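Local coordinates for protein putative isomerase (Sinorhizobium meliloti, PDB 2PPG) that is of unknown function but, as a putative isomerase, belongs to the mandelate racemase and muconate lactonizing enzyme family, with a TIM-barrel domain like that of enolase, at residues Leu254-Val257 and Ala258-Ser262; Leu163-Thr167 and Arg168-Ala172; Glu32-Gly35 and Arg36-Val40; Glu379-Lys382 and Glu383-Gly386. All coordinates share one frame; numbering follows the deposited sequence. Where two conformers were deposited one is given.

Interaction 1 (Leu254-Val257 and Ala258-Ser262); sequences LARV and AASVS
Val257 and Val261 meet on the inner side of the last helical turn, where the chain leaves helix 251-260. Methyl CG2 of Val261 lies against Val257 O (3.1 Å) and more loosely beside Val257 CG1 (4.4 Å). That carbonyl is also reached by Ser260 N at 3.0 Å, although the donor stands well above the carbonyl plane and the N-H...O angle is 139°; a second bond, from Val261 N, is weak. Such bent geometry accompanies the final turn, whereas Ala258 N meets Leu254 O at 2.9 Å and nearly straight, 171°. Both valines rest on Ile231 of helix 224-234, and Val257 also touches Ile265 of strand 264-267, so this side is tightly filled.

The other side is looser. Ala259 is exposed and packs on Arg256 of a second subunit. Ser260 turns OG back beside its own N (chi1 -54°) and over Arg256 O; the modelled 2.5 Å is too short to trust in detail. Arg256 CD passes Ser260 OG at 3.5 Å, and Arg256 NH1 makes a weak bond to Arg284 O of a third subunit. A buried inner face and a looser outer face, here met by other subunits, mark a helix in a beta-alpha-beta unit of the TIM barrel.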
loop_
_atom_site.group_PDB
_atom_site.type_symbol
_atom_site.label_atom_id
_atom_site.label_comp_id
_atom_site.label_asym_id
_atom_site.label_seq_id
_atom_site.Cartn_x
_atom_site.Cartn_y
_atom_site.Cartn_z
ATOM N N LEU A 254 -7.446 7.728 14.855
ATOM C CA LEU A 254 -8.845 7.474 14.524
ATOM C C LEU A 254 -8.988 6.236 13.627
ATOM O O LEU A 254 -9.869 5.384 13.844
ATOM C CB LEU A 254 -9.449 8.706 13.845
ATOM C CG LEU A 254 -10.935 8.688 13.499
ATOM C CD1 LEU A 254 -11.753 8.806 14.770
ATOM C CD2 LEU A 254 -11.288 9.813 12.538
ATOM N N ALA A 255 -8.117 6.138 12.622
ATOM C CA ALA A 255 -8.136 4.989 11.717
ATOM C C ALA A 255 -7.939 3.676 12.479
ATOM O O ALA A 255 -8.637 2.697 12.225
ATOM C CB ALA A 255 -7.091 5.148 10.628
ATOM N N ARG A 256 -7.004 3.681 13.426
ATOM C CA ARG A 256 -6.675 2.500 14.214
ATOM C C ARG A 256 -7.792 2.116 15.185
ATOM O O ARG A 256 -8.060 0.936 15.371
ATOM C CB ARG A 256 -5.358 2.704 14.974
ATOM C CG ARG A 256 -5.242 1.840 16.225
ATOM C CD ARG A 256 -4.651 0.457 15.948
ATOM N NE ARG A 256 -3.226 0.420 16.286
ATOM C CZ ARG A 256 -2.254 0.143 15.424
ATOM N NH1 ARG A 256 -0.998 0.149 15.837
ATOM N NH2 ARG A 256 -2.531 -0.153 14.158
ATOM N N VAL A 257 -8.425 3.115 15.800
ATOM C CA VAL A 257 -9.603 2.903 16.646
ATOM C C VAL A 257 -10.736 2.297 15.813
ATOM O O VAL A 257 -11.318 1.271 16.195
ATOM C CB VAL A 257 -10.108 4.224 17.291
ATOM C CG1 VAL A 257 -11.327 3.965 18.103
ATOM C CG2 VAL A 257 -9.054 4.847 18.181
ATOM N N ALA A 258 -11.030 2.911 14.663
ATOM C CA ALA A 258 -12.068 2.396 13.755
ATOM C C ALA A 258 -11.837 0.922 13.413
ATOM O O ALA A 258 -12.777 0.119 13.428
ATOM C CB ALA A 258 -12.149 3.227 12.494
ATOM N N ALA A 259 -10.578 0.580 13.133
ATOM C CA ALA A 259 -10.200 -0.786 12.779
ATOM C C ALA A 259 -10.199 -1.749 13.966
ATOM O O ALA A 259 -10.351 -2.950 13.773
ATOM C CB ALA A 259 -8.842 -0.804 12.080
ATOM N N SER A 260 -10.046 -1.233 15.183
ATOM C CA SER A 260 -9.851 -2.097 16.347
ATOM C C SER A 260 -11.125 -2.463 17.109
ATOM O O SER A 260 -11.082 -3.286 18.019
ATOM C CB SER A 260 -8.844 -1.474 17.312
ATOM O OG SER A 260 -7.636 -1.150 16.652
ATOM N N VAL A 261 -12.252 -1.853 16.760
ATOM C CA VAL A 261 -13.514 -2.122 17.463
ATOM C C VAL A 261 -14.662 -2.283 16.474
ATOM O O VAL A 261 -14.647 -1.692 15.399
ATOM C CB VAL A 261 -13.860 -0.993 18.459
ATOM C CG1 VAL A 261 -12.873 -0.975 19.607
ATOM C CG2 VAL A 261 -13.896 0.371 17.760
ATOM N N SER A 262 -15.663 -3.078 16.814
ATOM C CA SER A 262 -16.772 -3.249 15.878
ATOM C C SER A 262 -17.723 -2.038 15.898
ATOM O O SER A 262 -18.512 -1.851 14.975
ATOM C CB SER A 262 -17.518 -4.553 16.147
ATOM O OG SER A 262 -17.981 -4.570 17.478
#

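Interaction 2 (Leu163-Thr167 and Arg168-Ala172); sequences LPEDT and RAKRA
Lys170 NZ draws in two carboxylates from the loop ahead of its helix. Asp166 OD2 forms a salt bridge to Lys170 NZ at 3.4 Å, and Glu165 OE1 a longer one at 3.8 Å. The two acids arrive differently: the Asp166 side chain runs alongside the lysine in the same direction, while that of Glu165 crosses it at about a right angle and passes its OE1 close to CD of Lys170. Bends at chi3 and chi4 fold the lysine chain back toward the loop. Because Asp166 and Lys170 are exposed, this network is probably well screened by solvent.

Next to this network, Thr167 is the N-cap of helix 168-180, which follows strand 155-161 in the barrel domain. With chi1 at 69°, Thr167 OG1 sits between its own N and carbonyl carbon, where it accepts from Lys170 N at 3.1 Å. One turn on, Arg171 N donates to Thr167 O at 2.9 Å.

The buried Arg171 packs along the loop backbone, its CB against Leu163 CB and its CD against Leu163 O. A bend at chi3 carries NH1 to Glu165 O at 3.0 Å, with the acceptor near the guanidinium plane and an N-H...O angle of 149°. One face of the guanidinium lies over the Thr167 carbonyl and Arg168 N, offset toward the rim. Further round the same group, NE makes a salt bridge to Glu200 of helix 197-208, while Arg168 sends its own NE to Asp195.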
loop_
_atom_site.group_PDB
_atom_site.type_symbol
_atom_site.label_atom_id
_atom_site.label_comp_id
_atom_site.label_asym_id
_atom_site.label_seq_id
_atom_site.Cartn_x
_atom_site.Cartn_y
_atom_site.Cartn_z
ATOM N N LEU A 163 -27.110 14.902 29.458
ATOM C CA LEU A 163 -27.944 14.653 30.622
ATOM C C LEU A 163 -27.354 15.408 31.786
ATOM O O LEU A 163 -26.536 14.861 32.510
ATOM C CB LEU A 163 -27.968 13.165 30.942
ATOM C CG LEU A 163 -28.383 12.252 29.796
ATOM C CD1 LEU A 163 -28.082 10.811 30.150
ATOM C CD2 LEU A 163 -29.867 12.456 29.470
ATOM N N PRO A 164 -27.752 16.681 31.955
ATOM C CA PRO A 164 -27.181 17.505 33.023
ATOM C C PRO A 164 -27.781 17.202 34.404
ATOM O O PRO A 164 -28.790 17.804 34.782
ATOM C CB PRO A 164 -27.511 18.947 32.583
ATOM C CG PRO A 164 -28.283 18.837 31.266
ATOM C CD PRO A 164 -28.751 17.420 31.159
ATOM N N GLU A 165 -27.178 16.259 35.129
ATOM C CA GLU A 165 -27.502 16.010 36.540
ATOM C C GLU A 165 -26.260 15.519 37.286
ATOM O O GLU A 165 -25.331 14.982 36.668
ATOM C CB GLU A 165 -28.667 15.026 36.700
ATOM C CG GLU A 165 -30.072 15.650 36.585
ATOM C CD GLU A 165 -30.578 16.295 37.886
ATOM O OE1 GLU A 165 -29.785 16.447 38.852
ATOM O OE2 GLU A 165 -31.781 16.649 37.937
ATOM N N ASP A 166 -26.255 15.701 38.606
ATOM C CA ASP A 166 -25.050 15.511 39.433
ATOM C C ASP A 166 -24.595 14.060 39.622
ATOM O O ASP A 166 -23.404 13.799 39.785
ATOM C CB ASP A 166 -25.235 16.148 40.816
ATOM C CG ASP A 166 -25.653 17.610 40.750
ATOM O OD1 ASP A 166 -25.193 18.348 39.847
ATOM O OD2 ASP A 166 -26.443 18.024 41.626
ATOM N N THR A 167 -25.534 13.122 39.633
ATOM C CA THR A 167 -25.178 11.725 39.866
ATOM C C THR A 167 -25.556 10.832 38.688
ATOM O O THR A 167 -26.444 11.160 37.887
ATOM C CB THR A 167 -25.818 11.151 41.171
ATOM O OG1 THR A 167 -27.235 11.025 41.007
ATOM C CG2 THR A 167 -25.535 12.048 42.380
ATOM N N ARG A 168 -24.869 9.698 38.603
ATOM C CA ARG A 168 -25.163 8.656 37.628
ATOM C C ARG A 168 -26.664 8.329 37.591
ATOM O O ARG A 168 -27.299 8.418 36.535
ATOM C CB ARG A 168 -24.352 7.407 37.965
ATOM C CG ARG A 168 -23.873 6.643 36.769
ATOM C CD ARG A 168 -22.529 6.013 37.028
ATOM N NE ARG A 168 -22.504 5.297 38.298
ATOM C CZ ARG A 168 -22.859 4.022 38.449
ATOM N NH1 ARG A 168 -23.283 3.306 37.407
ATOM N NH2 ARG A 168 -22.794 3.459 39.650
ATOM N N ALA A 169 -27.217 7.985 38.754
ATOM C CA ALA A 169 -28.628 7.634 38.912
ATOM C C ALA A 169 -29.593 8.777 38.557
ATOM O O ALA A 169 -30.663 8.545 37.984
ATOM C CB ALA A 169 -28.886 7.144 40.335
ATOM N N LYS A 170 -29.222 10.006 38.904
ATOM C CA LYS A 170 -30.024 11.162 38.527
ATOM C C LYS A 170 -30.030 11.366 37.003
ATOM O O LYS A 170 -31.055 11.766 36.428
ATOM C CB LYS A 170 -29.584 12.429 39.280
ATOM C CG LYS A 170 -30.256 12.578 40.661
ATOM C CD LYS A 170 -30.312 14.035 41.184
ATOM C CE LYS A 170 -29.373 14.302 42.382
ATOM N NZ LYS A 170 -28.171 15.124 42.038
ATOM N N ARG A 171 -28.908 11.066 36.347
ATOM C CA ARG A 171 -28.834 11.191 34.891
ATOM C C ARG A 171 -29.646 10.095 34.186
ATOM O O ARG A 171 -30.336 10.349 33.183
ATOM C CB ARG A 171 -27.382 11.181 34.418
ATOM C CG ARG A 171 -26.574 12.385 34.883
ATOM C CD ARG A 171 -25.237 12.449 34.187
ATOM N NE ARG A 171 -24.317 11.412 34.627
ATOM C CZ ARG A 171 -23.460 11.559 35.632
ATOM N NH1 ARG A 171 -23.422 12.700 36.317
ATOM N NH2 ARG A 171 -22.646 10.564 35.963
ATOM N N ALA A 172 -29.570 8.881 34.726
ATOM C CA ALA A 172 -30.348 7.755 34.214
ATOM C C ALA A 172 -31.819 8.081 34.298
ATOM O O ALA A 172 -32.581 7.796 33.373
ATOM C CB ALA A 172 -30.045 6.497 35.003
#

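Interaction 3 (Glu32-Gly35 and Arg36-Val40); sequences EPNG and RGYLV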
loop_
_atom_site.group_PDB
_atom_site.type_symbol
_atom_site.label_atom_id
_atom_site.label_comp_id
_atom_site.label_asym_id
_atom_site.label_seq_id
_atom_site.Cartn_x
_atom_site.Cartn_y
_atom_site.Cartn_z
ATOM N N GLU A 32 -13.779 27.550 37.575
ATOM C CA GLU A 32 -14.516 28.796 37.742
ATOM C C GLU A 32 -14.370 29.710 36.523
ATOM O O GLU A 32 -13.303 29.760 35.911
ATOM C CB GLU A 32 -14.021 29.536 38.989
ATOM C CG GLU A 32 -14.176 28.762 40.297
ATOM C CD GLU A 32 -12.888 28.074 40.759
ATOM O OE1 GLU A 32 -11.945 27.915 39.943
ATOM O OE2 GLU A 32 -12.824 27.692 41.951
ATOM N N PRO A 33 -15.447 30.430 36.156
ATOM C CA PRO A 33 -15.371 31.437 35.088
ATOM C C PRO A 33 -14.458 32.593 35.458
ATOM O O PRO A 33 -14.246 32.836 36.639
ATOM C CB PRO A 33 -16.817 31.938 34.964
ATOM C CG PRO A 33 -17.476 31.567 36.248
ATOM C CD PRO A 33 -16.809 30.299 36.698
ATOM N N ASN A 34 -13.930 33.297 34.457
ATOM C CA ASN A 34 -13.042 34.433 34.690
ATOM C C ASN A 34 -13.772 35.770 34.745
ATOM O O ASN A 34 -14.958 35.813 35.052
ATOM C CB ASN A 34 -11.919 34.472 33.644
ATOM C CG ASN A 34 -12.418 34.780 32.226
ATOM O OD1 ASN A 34 -13.567 35.173 32.010
ATOM N ND2 ASN A 34 -11.533 34.612 31.254
ATOM N N GLY A 35 -13.055 36.853 34.444
ATOM C CA GLY A 35 -13.642 38.190 34.398
ATOM C C GLY A 35 -14.815 38.325 33.435
ATOM O O GLY A 35 -15.852 38.882 33.788
ATOM N N ARG A 36 -14.664 37.798 32.221
ATOM C CA ARG A 36 -15.682 37.969 31.192
ATOM C C ARG A 36 -16.742 36.860 31.174
ATOM O O ARG A 36 -17.657 36.884 30.348
ATOM C CB ARG A 36 -15.027 38.099 29.821
ATOM C CG ARG A 36 -13.702 38.846 29.838
ATOM C CD ARG A 36 -13.163 39.031 28.434
ATOM N NE ARG A 36 -13.194 40.423 27.996
ATOM C CZ ARG A 36 -12.196 41.289 28.196
ATOM N NH1 ARG A 36 -12.299 42.545 27.765
ATOM N NH2 ARG A 36 -11.095 40.907 28.839
ATOM N N GLY A 37 -16.632 35.902 32.089
ATOM C CA GLY A 37 -17.565 34.777 32.140
ATOM C C GLY A 37 -17.097 33.571 31.336
ATOM O O GLY A 37 -17.913 32.821 30.778
ATOM N N TYR A 38 -15.778 33.384 31.277
ATOM C CA TYR A 38 -15.180 32.289 30.535
ATOM C C TYR A 38 -14.560 31.289 31.493
ATOM O O TYR A 38 -13.615 31.615 32.188
ATOM C CB TYR A 38 -14.102 32.807 29.576
ATOM C CG TYR A 38 -14.605 33.457 28.290
ATOM C CD1 TYR A 38 -15.595 32.852 27.502
ATOM C CD2 TYR A 38 -14.057 34.660 27.839
ATOM C CE1 TYR A 38 -16.039 33.448 26.315
ATOM C CE2 TYR A 38 -14.495 35.259 26.660
ATOM C CZ TYR A 38 -15.479 34.653 25.904
ATOM O OH TYR A 38 -15.891 35.257 24.733
ATOM N N LEU A 39 -15.100 30.077 31.535
ATOM C CA LEU A 39 -14.469 28.993 32.279
ATOM C C LEU A 39 -13.688 28.054 31.342
ATOM O O LEU A 39 -13.874 28.082 30.122
ATOM C CB LEU A 39 -15.510 28.208 33.094
ATOM C CG LEU A 39 -16.595 27.390 32.379
ATOM C CD1 LEU A 39 -16.087 26.020 31.917
ATOM C CD2 LEU A 39 -17.810 27.213 33.280
ATOM N N VAL A 40 -12.822 27.226 31.924
ATOM C CA VAL A 40 -12.092 26.206 31.179
ATOM C C VAL A 40 -12.421 24.849 31.776
ATOM O O VAL A 40 -12.340 24.653 32.982
ATOM C CB VAL A 40 -10.562 26.471 31.199
ATOM C CG1 VAL A 40 -9.794 25.358 30.523
ATOM C CG2 VAL A 40 -10.264 27.778 30.526
#
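This is a tight chain reversal on the approach to strand 38-41, which pairs with strand 46-49 in a small antiparallel sheet. The contact combines a beta turn with an Asx turn, and Asn34 meets Arg36, Gly37 and Tyr38 across it. Segments 32-35 and 36-39 run 162° apart, nearly antiparallel. Gly35 and Arg36 occupy the corners of a type I turn whose closing bond, Gly37 N to Asn34 O, is weak at 3.4 Å. Gly37 then takes a positive phi of 92°, a conformation at which a side chain would press on the preceding carbonyl; the sequence of turn and glycine resembles a type I turn followed by a G1 bulge.

The Asn34 side chain substitutes for part of the backbone pairing. Its chi1 of 67° sets CG between the backbone N and the carbonyl carbon and turns OD1 inward over the turn. There OD1 takes Tyr38 N at 2.9 Å and, more weakly, Arg36 N, the bond that defines the Asx turn. Asn34 N in turn donates to Tyr38 O at 2.8 Å from above the carbonyl plane, so that Asn34 and Tyr38 hold each other by two bonds.

Beyond the turn, the polar ends reach a neighbouring subunit: Arg36 makes a salt bridge to Asp90 of the fourth subunit, and Tyr38 OH bonds to Asp86 of the same subunit and to Arg53 of its own chain. Tyr38 O also receives the CA hydrogen of Pro33, a CA-H...O contact of 3.4 Å between Pro33 CA and Tyr38 O.

Interaction 4 (Glu379-Lys382 and Glu383-Gly386); sequences EPSK and EAQG
The flat amide of Gln385 approaches Pro380 with its nitrogen end, which is turned to Pro380 O and CB. NE2 of Gln385 is modelled 2.5 Å from Pro380 O, a bond that is weak by its bent angle of 130° and whose length is doubtful. The same nitrogen, Gln385 NE2, also lies 3.8 Å from Pro380 CB, where the two side chains cross at a slant. Ser381 O and Lys382 CE both lie off the same side of the amide plane, CE nearest to Gln385 OE1. An extended chain beyond CG is what lets Gln385 reach back past the first helical turn.

Ser381 supplies the more regular bonds. Its chi1 of 58° puts OG between N and the carbonyl carbon, facing the helix that follows, and OG accepts from Ala384 N at 3.2 Å with an N-H...O angle of 157°. The hydroxyl has a second partner, Arg355 O, so this buried oxygen is held from the helix and by the backbone of Arg355, in the same chain. Ser381 O continues the pattern by accepting from Gln385 N at 2.9 Å, the donor lying nearly along the C=O axis. A further backbone bond, Gly386 N to Lys382 O, is weak.

Pro380 CB also touches Ala384 CB at 4.3 Å, and both Pro380 and Gln385 rest on Trp68 of strand 66-72. The arrangement is a serine N-cap, here joining strand 378-380, antiparallel to strand 357-359, to the short, weakly bonded helix 382-387.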
loop_
_atom_site.group_PDB
_atom_site.type_symbol
_atom_site.label_atom_id
_atom_site.label_comp_id
_atom_site.label_asym_id
_atom_site.label_seq_id
_atom_site.Cartn_x
_atom_site.Cartn_y
_atom_site.Cartn_z
ATOM N N GLU A 379 -37.880 31.759 11.705
ATOM C CA GLU A 379 -37.315 33.115 11.750
ATOM C C GLU A 379 -37.237 33.560 13.195
ATOM O O GLU A 379 -37.855 32.946 14.054
ATOM C CB GLU A 379 -38.180 34.094 10.960
ATOM C CG GLU A 379 -38.094 33.943 9.461
ATOM C CD GLU A 379 -39.170 34.725 8.730
ATOM O OE1 GLU A 379 -39.741 35.672 9.319
ATOM O OE2 GLU A 379 -39.450 34.392 7.560
ATOM N N PRO A 380 -36.474 34.627 13.478
ATOM C CA PRO A 380 -36.485 35.124 14.856
ATOM C C PRO A 380 -37.816 35.813 15.112
ATOM O O PRO A 380 -38.337 36.490 14.223
ATOM C CB PRO A 380 -35.334 36.144 14.884
ATOM C CG PRO A 380 -34.573 35.941 13.593
ATOM C CD PRO A 380 -35.578 35.420 12.617
ATOM N N SER A 381 -38.375 35.622 16.301
ATOM C CA SER A 381 -39.646 36.244 16.642
ATOM C C SER A 381 -39.420 37.733 16.852
ATOM O O SER A 381 -38.270 38.160 16.991
ATOM C CB SER A 381 -40.227 35.599 17.904
ATOM O OG SER A 381 -39.320 35.703 18.988
ATOM N N LYS A 382 -40.504 38.516 16.869
ATOM C CA LYS A 382 -40.431 39.955 17.199
ATOM C C LYS A 382 -39.700 40.208 18.527
ATOM O O LYS A 382 -38.910 41.150 18.640
ATOM C CB LYS A 382 -41.823 40.618 17.241
ATOM C CG LYS A 382 -42.639 40.627 15.917
ATOM C CD LYS A 382 -41.796 40.709 14.631
ATOM C CE LYS A 382 -41.099 42.062 14.459
ATOM N NZ LYS A 382 -42.055 43.174 14.199
ATOM N N GLU A 383 -39.954 39.349 19.514
ATOM C CA GLU A 383 -39.309 39.458 20.816
ATOM C C GLU A 383 -37.809 39.128 20.769
ATOM O O GLU A 383 -37.002 39.787 21.428
ATOM C CB GLU A 383 -40.042 38.614 21.875
ATOM C CG GLU A 383 -40.213 37.129 21.552
ATOM C CD GLU A 383 -41.549 36.790 20.890
ATOM O OE1 GLU A 383 -42.107 35.723 21.226
ATOM O OE2 GLU A 383 -42.034 37.571 20.037
ATOM N N ALA A 384 -37.435 38.118 19.988
ATOM C CA ALA A 384 -36.030 37.787 19.790
ATOM C C ALA A 384 -35.307 38.890 19.028
ATOM O O ALA A 384 -34.172 39.210 19.350
ATOM C CB ALA A 384 -35.876 36.451 19.097
ATOM N N GLN A 385 -35.972 39.498 18.048
ATOM C CA GLN A 385 -35.375 40.631 17.324
ATOM C C GLN A 385 -35.151 41.868 18.189
ATOM O O GLN A 385 -34.290 42.685 17.889
ATOM C CB GLN A 385 -36.178 40.985 16.078
ATOM C CG GLN A 385 -36.062 39.928 15.022
ATOM C CD GLN A 385 -37.128 40.023 13.962
ATOM O OE1 GLN A 385 -37.414 41.098 13.445
ATOM N NE2 GLN A 385 -37.713 38.886 13.619
ATOM N N GLY A 386 -35.913 41.998 19.269
ATOM C CA GLY A 386 -35.733 43.107 20.203
ATOM C C GLY A 386 -34.492 42.944 21.059
ATOM O O GLY A 386 -33.946 43.928 21.539
#

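How the interactions relate
The four contacts are local events at ends of helices and at one turn, spaced widely over the chain, and none touches another. Interactions 1 and 4 lie on opposite sides of the chain's centre, their centres about 46 Å apart. The closest pair is interactions 2 and 3, with nearest atoms about 13 Å apart and centres about 24 Å apart. Interactions 2 and 4, about 34 Å between centres, solve the same problem alike, each starting a helix with a hydroxyl N-cap, whereas interaction 1 ends a helix. Interactions 1 and 3 share a different feature: both reach other subunits of the eight-chain assembly, while 2 and 4 are touched by none.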